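PDB 3OG2: beta-galactosidase from Trichoderma reesei, which probably hydrolyses terminal non-reducing beta-D-galactose residues from beta-D-galactosides, as a member of glycoside hydrolase family 35. Local coordinates for residues 131-136 / 688-693; 137-142 / 796-801; 700-705 / 803-808. All coordinates share one frame; numbering follows the deposited sequence. Where two conformers were deposited one is given.

Interaction 1 (131-136 / 688-693); sequences WLQRVK and SNNTYA. With NAG (2-acetamido-2-deoxy-beta-D-glucopyranose), chain E.
Arg134 and Asn689 bring the two backbones to 5.0 Å between their CA atoms, where the end of a 3-10 turn (131-134) and the loop 135-136 run against the irregular segment 688-693. Asn689 is N-glycosylated: its ND2 is bonded to C1 of the N-acetylglucosamine, and its remaining N-H goes to Arg134 O (3.2 Å, 150° at the hydrogen), slightly tilted from the carbonyl plane. The sugar is gripped at two more points. Arg134, its chain bent at chi3 (-53°), brings NE to the acetamide O7 at 3.0 Å, with O7 at the guanidinium edge, while the extended Lys136 passes its CE 3.1 Å from Asn689 OD1 and donates from NZ to sugar O6. Thr691 OG1 donates to Lys136 O over 2.8 Å, and the methyl CG2 lies against Lys136 CB. Gln133 and Asn690 run side by side, their amide planes 70° apart, joined through a water between OE1 and ND2; Gln133 NE2 donates to Ala800 O. Asn690 also shapes its own loop: OD1 accepts from Tyr692 N (2.9 Å), an Asx turn, and from Ala693 N, widening it to an Asx motif, while ND2 reaches Lys799 O. An alanine here would lose these bonds, which would probably leave the 691-693 backbone freer to shift and Lys799 O without this donor. The contact joins the loop between strand 110-116 and helix 144-163 of the TIM barrel to an all-beta domain; Val135 and Lys136 rest on Asp145 of that helix, and Arg134 also forms a salt bridge with Glu830.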
loop_
_atom_site.group_PDB
_atom_site.type_symbol
_atom_site.label_atom_id
_atom_site.label_comp_id
_atom_site.label_asym_id
_atom_site.label_seq_id
_atom_site.Cartn_x
_atom_site.Cartn_y
_atom_site.Cartn_z
ATOM N N TRP A 131 -7.055 -8.415 22.426
ATOM C CA TRP A 131 -7.417 -9.441 23.406
ATOM C C TRP A 131 -6.572 -10.701 23.314
ATOM O O TRP A 131 -6.636 -11.501 24.265
ATOM C CB TRP A 131 -8.903 -9.712 23.305
ATOM C CG TRP A 131 -9.544 -9.928 21.977
ATOM C CD1 TRP A 131 -10.182 -9.006 21.236
ATOM C CD2 TRP A 131 -9.639 -11.173 21.280
ATOM N NE1 TRP A 131 -10.674 -9.547 20.091
ATOM C CE2 TRP A 131 -10.365 -10.882 20.085
ATOM C CE3 TRP A 131 -9.215 -12.494 21.518
ATOM C CZ2 TRP A 131 -10.674 -11.843 19.115
ATOM C CZ3 TRP A 131 -9.537 -13.429 20.529
ATOM C CH2 TRP A 131 -10.253 -13.105 19.360
ATOM N N LEU A 132 -5.734 -10.859 22.283
ATOM C CA LEU A 132 -4.772 -11.974 22.334
ATOM C C LEU A 132 -3.714 -11.745 23.387
ATOM O O LEU A 132 -2.990 -12.675 23.744
ATOM C CB LEU A 132 -4.137 -12.187 20.961
ATOM C CG LEU A 132 -5.011 -12.939 19.948
ATOM C CD1 LEU A 132 -4.135 -13.277 18.727
ATOM C CD2 LEU A 132 -5.776 -14.163 20.363
ATOM N N GLN A 133 -3.558 -10.509 23.948
ATOM C CA GLN A 133 -2.679 -10.379 25.086
ATOM C C GLN A 133 -3.170 -11.189 26.291
ATOM O O GLN A 133 -2.345 -11.483 27.152
ATOM C CB GLN A 133 -2.531 -8.901 25.510
ATOM C CG GLN A 133 -2.000 -8.014 24.390
ATOM C CD GLN A 133 -1.262 -6.797 24.879
ATOM O OE1 GLN A 133 -1.450 -6.362 26.046
ATOM N NE2 GLN A 133 -0.418 -6.166 24.040
ATOM N N ARG A 134 -4.443 -11.572 26.308
ATOM C CA ARG A 134 -4.972 -12.350 27.398
ATOM C C ARG A 134 -4.939 -13.855 27.104
ATOM O O ARG A 134 -5.472 -14.662 27.866
ATOM C CB ARG A 134 -6.421 -11.938 27.666
ATOM C CG ARG A 134 -6.488 -10.443 28.019
ATOM C CD ARG A 134 -7.824 -10.111 28.665
ATOM N NE ARG A 134 -9.034 -10.506 27.933
ATOM C CZ ARG A 134 -9.678 -9.714 27.061
ATOM N NH1 ARG A 134 -9.220 -8.479 26.798
ATOM N NH2 ARG A 134 -10.796 -10.112 26.452
ATOM N N VAL A 135 -4.323 -14.269 26.000
ATOM C CA VAL A 135 -4.149 -15.703 25.687
ATOM C C VAL A 135 -2.784 -16.113 26.151
ATOM O O VAL A 135 -1.781 -15.564 25.712
ATOM C CB VAL A 135 -4.323 -15.885 24.167
ATOM C CG1 VAL A 135 -3.964 -17.316 23.778
ATOM C CG2 VAL A 135 -5.757 -15.580 23.767
ATOM N N LYS A 136 -2.745 -17.107 27.055
ATOM C CA LYS A 136 -1.440 -17.466 27.643
ATOM C C LYS A 136 -0.489 -18.095 26.669
ATOM O O LYS A 136 0.733 -17.863 26.764
ATOM C CB LYS A 136 -1.679 -18.436 28.805
ATOM C CG LYS A 136 -2.498 -17.798 29.942
ATOM C CD LYS A 136 -2.734 -18.784 31.124
ATOM C CE LYS A 136 -3.835 -18.290 32.068
ATOM N NZ LYS A 136 -4.463 -19.270 33.009
ATOM N N SER A 688 -2.682 -11.554 35.853
ATOM C CA SER A 688 -2.748 -11.338 34.413
ATOM C C SER A 688 -2.481 -12.638 33.653
ATOM O O SER A 688 -1.715 -13.437 34.130
ATOM C CB SER A 688 -1.748 -10.274 33.962
ATOM O OG SER A 688 -1.804 -10.073 32.537
ATOM N N ASN A 689 -3.104 -12.808 32.493
ATOM C CA ASN A 689 -2.780 -13.926 31.614
ATOM C C ASN A 689 -1.645 -13.567 30.668
ATOM O O ASN A 689 -1.304 -14.417 29.829
ATOM C CB ASN A 689 -3.999 -14.269 30.753
ATOM C CG ASN A 689 -5.061 -15.021 31.472
ATOM O OD1 ASN A 689 -4.843 -15.459 32.611
ATOM N ND2 ASN A 689 -6.234 -15.265 30.895
ATOM N N ASN A 690 -1.148 -12.345 30.766
ATOM C CA ASN A 690 -0.049 -11.888 29.922
ATOM C C ASN A 690 1.244 -12.593 30.334
ATOM O O ASN A 690 1.888 -12.281 31.317
ATOM C CB ASN A 690 0.115 -10.383 29.950
ATOM C CG ASN A 690 1.053 -9.931 28.830
ATOM O OD1 ASN A 690 2.014 -10.561 28.465
ATOM N ND2 ASN A 690 0.724 -8.799 28.201
ATOM N N THR A 691 1.614 -13.602 29.543
ATOM C CA THR A 691 2.765 -14.408 29.882
ATOM C C THR A 691 4.028 -13.762 29.365
ATOM O O THR A 691 5.143 -14.189 29.717
ATOM C CB THR A 691 2.578 -15.816 29.269
ATOM O OG1 THR A 691 2.116 -15.709 27.896
ATOM C CG2 THR A 691 1.535 -16.616 30.051
ATOM N N TYR A 692 3.952 -12.730 28.535
ATOM C CA TYR A 692 5.130 -12.064 27.992
ATOM C C TYR A 692 5.665 -11.000 28.942
ATOM O O TYR A 692 6.862 -10.741 28.944
ATOM C CB TYR A 692 4.730 -11.369 26.712
ATOM C CG TYR A 692 5.794 -10.669 25.932
ATOM C CD1 TYR A 692 6.767 -11.368 25.243
ATOM C CD2 TYR A 692 5.850 -9.296 25.867
ATOM C CE1 TYR A 692 7.751 -10.729 24.523
ATOM C CE2 TYR A 692 6.809 -8.623 25.153
ATOM C CZ TYR A 692 7.758 -9.350 24.482
ATOM O OH TYR A 692 8.733 -8.686 23.756
ATOM N N ALA A 693 4.811 -10.375 29.730
ATOM C CA ALA A 693 5.191 -9.320 30.651
ATOM C C ALA A 693 4.565 -9.615 32.013
ATOM O O ALA A 693 3.564 -9.007 32.375
ATOM C CB ALA A 693 4.748 -7.939 30.135
HETATM C C1 NAG E . -7.469 -15.984 31.327
HETATM C C2 NAG E . -8.824 -15.397 30.890
HETATM C C3 NAG E . -10.016 -16.273 31.235
HETATM C C4 NAG E . -9.816 -17.741 30.815
HETATM C C5 NAG E . -8.409 -18.171 31.264
HETATM C C6 NAG E . -8.156 -19.631 30.875
HETATM C C7 NAG E . -9.393 -13.032 30.522
HETATM C C8 NAG E . -9.978 -11.847 31.270
HETATM N N2 NAG E . -9.058 -14.049 31.322
HETATM O O3 NAG E . -11.226 -15.787 30.667
HETATM O O4 NAG E . -10.821 -18.536 31.458
HETATM O O5 NAG E . -7.420 -17.279 30.699
HETATM O O6 NAG E . -7.119 -20.251 31.601
HETATM O O7 NAG E . -9.607 -13.090 29.300
HETATM O O HOH W 1 -1.810 -7.422 28.723
HETATM O O HOH W 2 -0.540 -13.909 27.356
#

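Interaction 2 (137-142 / 796-801)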
loop_
_atom_site.group_PDB
_atom_site.type_symbol
_atom_site.label_atom_id
_atom_site.label_comp_id
_atom_site.label_asym_id
_atom_site.label_seq_id
_atom_site.Cartn_x
_atom_site.Cartn_y
_atom_site.Cartn_z
ATOM N N GLY A 137 -0.991 -18.936 25.768
ATOM C CA GLY A 137 -0.073 -19.697 24.910
ATOM C C GLY A 137 0.662 -18.833 23.916
ATOM O O GLY A 137 0.277 -17.690 23.602
ATOM N N LYS A 138 1.732 -19.422 23.364
ATOM C CA LYS A 138 2.510 -18.685 22.385
ATOM C C LYS A 138 1.760 -18.509 21.056
ATOM O O LYS A 138 1.190 -19.456 20.475
ATOM C CB LYS A 138 3.837 -19.404 22.099
ATOM C CG LYS A 138 4.711 -19.558 23.333
ATOM C CD LYS A 138 5.432 -18.267 23.663
ATOM C CE LYS A 138 6.432 -18.463 24.795
ATOM N NZ LYS A 138 7.061 -19.814 24.782
ATOM N N LEU A 139 1.791 -17.271 20.573
ATOM C CA LEU A 139 1.072 -16.952 19.349
ATOM C C LEU A 139 1.751 -17.565 18.144
ATOM O O LEU A 139 2.997 -17.719 18.130
ATOM C CB LEU A 139 0.971 -15.417 19.176
ATOM C CG LEU A 139 0.448 -14.684 20.415
ATOM C CD1 LEU A 139 0.477 -13.178 20.215
ATOM C CD2 LEU A 139 -0.926 -15.158 20.875
ATOM N N ARG A 140 0.971 -17.929 17.118
ATOM C CA ARG A 140 1.484 -18.511 15.877
ATOM C C ARG A 140 2.154 -19.851 16.176
ATOM O O ARG A 140 3.100 -20.241 15.497
ATOM C CB ARG A 140 2.470 -17.606 15.116
ATOM C CG ARG A 140 1.815 -16.231 14.815
ATOM C CD ARG A 140 2.798 -15.283 14.166
ATOM N NE ARG A 140 3.099 -15.769 12.787
ATOM C CZ ARG A 140 4.173 -15.341 12.100
ATOM N NH1 ARG A 140 5.025 -14.465 12.655
ATOM N NH2 ARG A 140 4.368 -15.824 10.892
ATOM N N THR A 141 1.610 -20.566 17.154
ATOM C CA THR A 141 1.986 -21.973 17.397
ATOM C C THR A 141 0.725 -22.798 17.540
ATOM O O THR A 141 -0.380 -22.231 17.540
ATOM C CB THR A 141 2.819 -22.135 18.667
ATOM O OG1 THR A 141 1.987 -21.988 19.828
ATOM C CG2 THR A 141 3.976 -21.143 18.730
ATOM N N ASP A 142 0.894 -24.116 17.719
ATOM C CA ASP A 142 -0.362 -24.883 17.938
ATOM C C ASP A 142 -0.780 -24.924 19.403
ATOM O O ASP A 142 -1.603 -25.800 19.720
ATOM C CB ASP A 142 -0.288 -26.268 17.299
ATOM C CG ASP A 142 0.934 -27.057 17.725
ATOM O OD1 ASP A 142 1.874 -26.491 18.280
ATOM O OD2 ASP A 142 0.851 -28.286 17.446
ATOM N N ASP A 796 6.562 -13.583 21.788
ATOM C CA ASP A 796 5.204 -13.016 21.827
ATOM C C ASP A 796 5.232 -11.499 21.893
ATOM O O ASP A 796 4.555 -10.906 22.746
ATOM C CB ASP A 796 4.488 -13.610 23.052
ATOM C CG ASP A 796 3.790 -14.942 22.847
ATOM O OD1 ASP A 796 3.680 -15.416 21.712
ATOM O OD2 ASP A 796 3.348 -15.548 23.861
ATOM N N SER A 797 6.008 -10.861 21.005
ATOM C CA SER A 797 6.160 -9.419 21.094
ATOM C C SER A 797 4.890 -8.620 20.939
ATOM O O SER A 797 4.810 -7.485 21.453
ATOM C CB SER A 797 7.167 -8.955 20.014
ATOM O OG SER A 797 6.789 -9.446 18.739
ATOM N N MET A 798 3.865 -9.170 20.279
ATOM C CA MET A 798 2.577 -8.421 20.209
ATOM C C MET A 798 1.959 -8.259 21.591
ATOM O O MET A 798 1.126 -7.373 21.798
ATOM C CB MET A 798 1.674 -9.165 19.215
ATOM C CG MET A 798 0.239 -8.633 19.232
ATOM S SD MET A 798 -0.781 -9.646 20.363
ATOM C CE MET A 798 -2.175 -8.511 20.531
ATOM N N LYS A 799 2.368 -9.115 22.557
ATOM C CA LYS A 799 1.798 -9.017 23.902
ATOM C C LYS A 799 2.429 -7.909 24.722
ATOM O O LYS A 799 2.052 -7.780 25.896
ATOM C CB LYS A 799 1.952 -10.373 24.635
ATOM C CG LYS A 799 1.142 -11.484 23.939
ATOM C CD LYS A 799 1.219 -12.762 24.791
ATOM C CE LYS A 799 0.453 -13.891 24.108
ATOM N NZ LYS A 799 0.786 -15.197 24.795
ATOM N N ALA A 800 3.358 -7.104 24.169
ATOM C CA ALA A 800 3.896 -5.990 24.961
ATOM C C ALA A 800 2.756 -5.098 25.443
ATOM O O ALA A 800 2.008 -4.594 24.600
ATOM C CB ALA A 800 4.873 -5.184 24.135
ATOM N N PRO A 801 2.558 -4.926 26.728
ATOM C CA PRO A 801 1.375 -4.181 27.192
ATOM C C PRO A 801 1.480 -2.688 26.959
ATOM O O PRO A 801 2.540 -2.118 26.648
ATOM C CB PRO A 801 1.292 -4.519 28.677
ATOM C CG PRO A 801 2.603 -5.010 29.059
ATOM C CD PRO A 801 3.290 -5.585 27.812
HETATM O O HOH W 3 4.829 -15.962 19.232
#
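Asp796 aims its carboxylate at the backbone of Leu139, whose N-H meets OD1 on the syn side in a nearly straight bond (2.9 Å, 165° at the hydrogen). The tightly packed part lies around Lys799. Its extended chain carries NZ to Gly137 O at 2.8 Å and to Asp796 OD2 at 2.7 Å; NZ stands above both the Gly137 carbonyl plane and the Asp796 carboxylate plane, and the bond to Asp796 is a salt bridge. Leu139 closes over this chain: CD2 rests 3.7 Å from Lys799 CE, and CD1 touches Met798 SD at 3.8 Å, the leucine and methionine crossing at about a right angle. Tyr146 of helix 144-163 also packs on Leu139. The other side is looser and wetter. A water links Leu139 O to Asp796 OD1, and the exposed Lys138, in one of its two conformers, lays CD 3.4 Å from Asp796 OD2, a doubtful contact. The type II turn 138-141 is tied by Thr141 OG1 donating to Lys138 O. Lys799 NZ also donates to Val135 O, so a largely buried ammonium is surrounded by oxygens; Asp796 would be expected to balance its charge and favour the protonated form.

Interaction 3 (700-705 / 803-808); sequences SLYGSD and GILDYA
Leu701 and Ile804 run alongside each other, their side chains heading in the same direction, where the loop 700-705 meets the start of strand 803-811. From CB outward, Leu701 first sets CB 3.8 Å from Ile804 CB and 3.5 Å from Ile804 O. With CG anti to the carbonyl carbon (chi1 -61°), the chain carries its branch CD1 on to Ile804 CG2 and, at 3.8 Å, to Tyr807 CE2, lying roughly perpendicular to the tyrosine. The backbone fixes this pairing: Ile804 N donates to Leu701 O (3.1 Å, 159° at the hydrogen), and the same oxygen takes a CA-H contact from Gly803. The close approach of that carbonyl and the backbone angles of Gly803 both suit a glycine. Tyr702 and Gly803 form a single beta bridge. The ring of Tyr702 brings CE1 to Leu805 CD2 at 4.0 Å; two waters connect its OH to Leu805 O, and the OH also bonds Ala693 O. Strand 803-811 is an edge of a three-stranded sheet, next to 726-733, where Leu805 and Asp806 both face Ser731 in a classic beta bulge. Leu701 and Ile804 pack together onto Phe715 of strand 713-720 and Trp821 of strand 820-824, inside this all-beta domain.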
loop_
_atom_site.group_PDB
_atom_site.type_symbol
_atom_site.label_atom_id
_atom_site.label_comp_id
_atom_site.label_asym_id
_atom_site.label_seq_id
_atom_site.Cartn_x
_atom_site.Cartn_y
_atom_site.Cartn_z
ATOM N N SER A 700 -2.963 -5.544 37.692
ATOM C CA SER A 700 -2.619 -5.235 36.308
ATOM C C SER A 700 -2.996 -3.800 35.965
ATOM O O SER A 700 -4.130 -3.363 36.230
ATOM C CB SER A 700 -3.399 -6.178 35.372
ATOM O OG SER A 700 -3.059 -5.783 34.040
ATOM N N LEU A 701 -2.067 -3.110 35.325
ATOM C CA LEU A 701 -2.323 -1.792 34.727
ATOM C C LEU A 701 -2.032 -1.834 33.245
ATOM O O LEU A 701 -1.567 -0.855 32.658
ATOM C CB LEU A 701 -1.495 -0.734 35.473
ATOM C CG LEU A 701 -1.857 -0.642 36.969
ATOM C CD1 LEU A 701 -0.849 0.262 37.669
ATOM C CD2 LEU A 701 -3.253 -0.126 37.210
ATOM N N TYR A 702 -2.340 -2.985 32.649
ATOM C CA TYR A 702 -2.186 -3.199 31.205
ATOM C C TYR A 702 -3.529 -2.956 30.541
ATOM O O TYR A 702 -4.512 -3.657 30.882
ATOM C CB TYR A 702 -1.763 -4.640 30.924
ATOM C CG TYR A 702 -0.444 -5.068 31.515
ATOM C CD1 TYR A 702 0.508 -4.185 32.038
ATOM C CD2 TYR A 702 -0.178 -6.434 31.509
ATOM C CE1 TYR A 702 1.710 -4.674 32.550
ATOM C CE2 TYR A 702 1.050 -6.915 32.014
ATOM C CZ TYR A 702 1.971 -6.040 32.522
ATOM O OH TYR A 702 3.170 -6.491 33.052
ATOM N N GLY A 703 -3.631 -2.026 29.582
ATOM C CA GLY A 703 -4.923 -1.742 28.993
ATOM C C GLY A 703 -5.652 -2.963 28.446
ATOM O O GLY A 703 -6.870 -3.138 28.626
ATOM N N SER A 704 -4.901 -3.852 27.755
ATOM C CA SER A 704 -5.597 -4.946 27.071
ATOM C C SER A 704 -6.145 -5.943 28.073
ATOM O O SER A 704 -7.073 -6.707 27.696
ATOM C CB SER A 704 -4.667 -5.676 26.088
ATOM O OG SER A 704 -4.424 -4.847 24.943
ATOM N N ASP A 705 -5.643 -5.971 29.297
ATOM C CA ASP A 705 -6.194 -6.889 30.287
ATOM C C ASP A 705 -7.592 -6.478 30.664
ATOM O O ASP A 705 -8.341 -7.324 31.201
ATOM C CB ASP A 705 -5.359 -6.927 31.552
ATOM C CG ASP A 705 -4.107 -7.826 31.406
ATOM O OD1 ASP A 705 -3.928 -8.480 30.356
ATOM O OD2 ASP A 705 -3.325 -7.881 32.397
ATOM N N GLY A 803 0.341 0.875 29.079
ATOM C CA GLY A 803 -0.146 1.371 30.347
ATOM C C GLY A 803 1.037 1.526 31.293
ATOM O O GLY A 803 2.087 2.096 30.932
ATOM N N ILE A 804 0.842 1.075 32.520
ATOM C CA ILE A 804 1.850 1.240 33.575
ATOM C C ILE A 804 2.453 -0.123 33.843
ATOM O O ILE A 804 1.766 -1.054 34.233
ATOM C CB ILE A 804 1.236 1.853 34.844
ATOM C CG1 ILE A 804 0.706 3.277 34.536
ATOM C CG2 ILE A 804 2.229 1.857 36.008
ATOM C CD1 ILE A 804 -0.201 3.841 35.604
ATOM N N LEU A 805 3.768 -0.230 33.599
ATOM C CA LEU A 805 4.487 -1.491 33.827
ATOM C C LEU A 805 4.861 -1.651 35.276
ATOM O O LEU A 805 5.009 -2.798 35.740
ATOM C CB LEU A 805 5.810 -1.458 33.013
ATOM C CG LEU A 805 5.630 -1.361 31.515
ATOM C CD1 LEU A 805 6.999 -1.384 30.840
ATOM C CD2 LEU A 805 4.761 -2.501 31.026
ATOM N N ASP A 806 5.153 -0.566 35.983
ATOM C CA ASP A 806 5.647 -0.677 37.347
ATOM C C ASP A 806 5.511 0.693 37.965
ATOM O O ASP A 806 5.452 1.726 37.270
ATOM C CB ASP A 806 7.137 -1.070 37.382
ATOM C CG ASP A 806 7.574 -1.667 38.699
ATOM O OD1 ASP A 806 6.729 -1.804 39.612
ATOM O OD2 ASP A 806 8.753 -2.045 38.801
ATOM N N TYR A 807 5.469 0.754 39.278
ATOM C CA TYR A 807 5.493 2.008 40.010
ATOM C C TYR A 807 5.949 1.741 41.438
ATOM O O TYR A 807 5.877 0.636 41.931
ATOM C CB TYR A 807 4.106 2.667 40.029
ATOM C CG TYR A 807 3.046 1.916 40.785
ATOM C CD1 TYR A 807 2.811 2.119 42.167
ATOM C CD2 TYR A 807 2.243 0.985 40.136
ATOM C CE1 TYR A 807 1.855 1.435 42.877
ATOM C CE2 TYR A 807 1.256 0.288 40.820
ATOM C CZ TYR A 807 1.086 0.514 42.165
ATOM O OH TYR A 807 0.095 -0.163 42.817
ATOM N N ALA A 808 6.304 2.834 42.092
ATOM C CA ALA A 808 6.623 2.736 43.518
ATOM C C ALA A 808 6.345 4.133 44.080
ATOM O O ALA A 808 6.812 5.130 43.507
ATOM C CB ALA A 808 8.065 2.361 43.781
HETATM O O HOH W 4 0.836 -3.443 35.508
HETATM O O HOH W 5 3.333 -5.013 35.803
HETATM O O HOH W 6 5.238 -5.034 34.223
#

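In the fold
Interactions 1 and 2 bridge the catalytic TIM barrel and the beta region, and interaction 3 lies beside them within the beta domain. Interactions 1 and 2 adjoin, their centres 8 Å apart, and share Lys799, which bonds to residues of both. The centre of interaction 3 is 13 Å from that of interaction 1; Ser688 OG meets Asp705 OD2 at 2.7 Å, and Gln133 OE1 packs 3.3 Å from Ser704 CB. It touches interaction 2 where Pro801 CB packs 3.4 Å from Tyr702 CG. Interaction 2 comes near the galactose site, which holds no galactose in this model, the Met798 side chain being about 9 Å from that of Asn120, whereas interaction 1 holds a surface glycan.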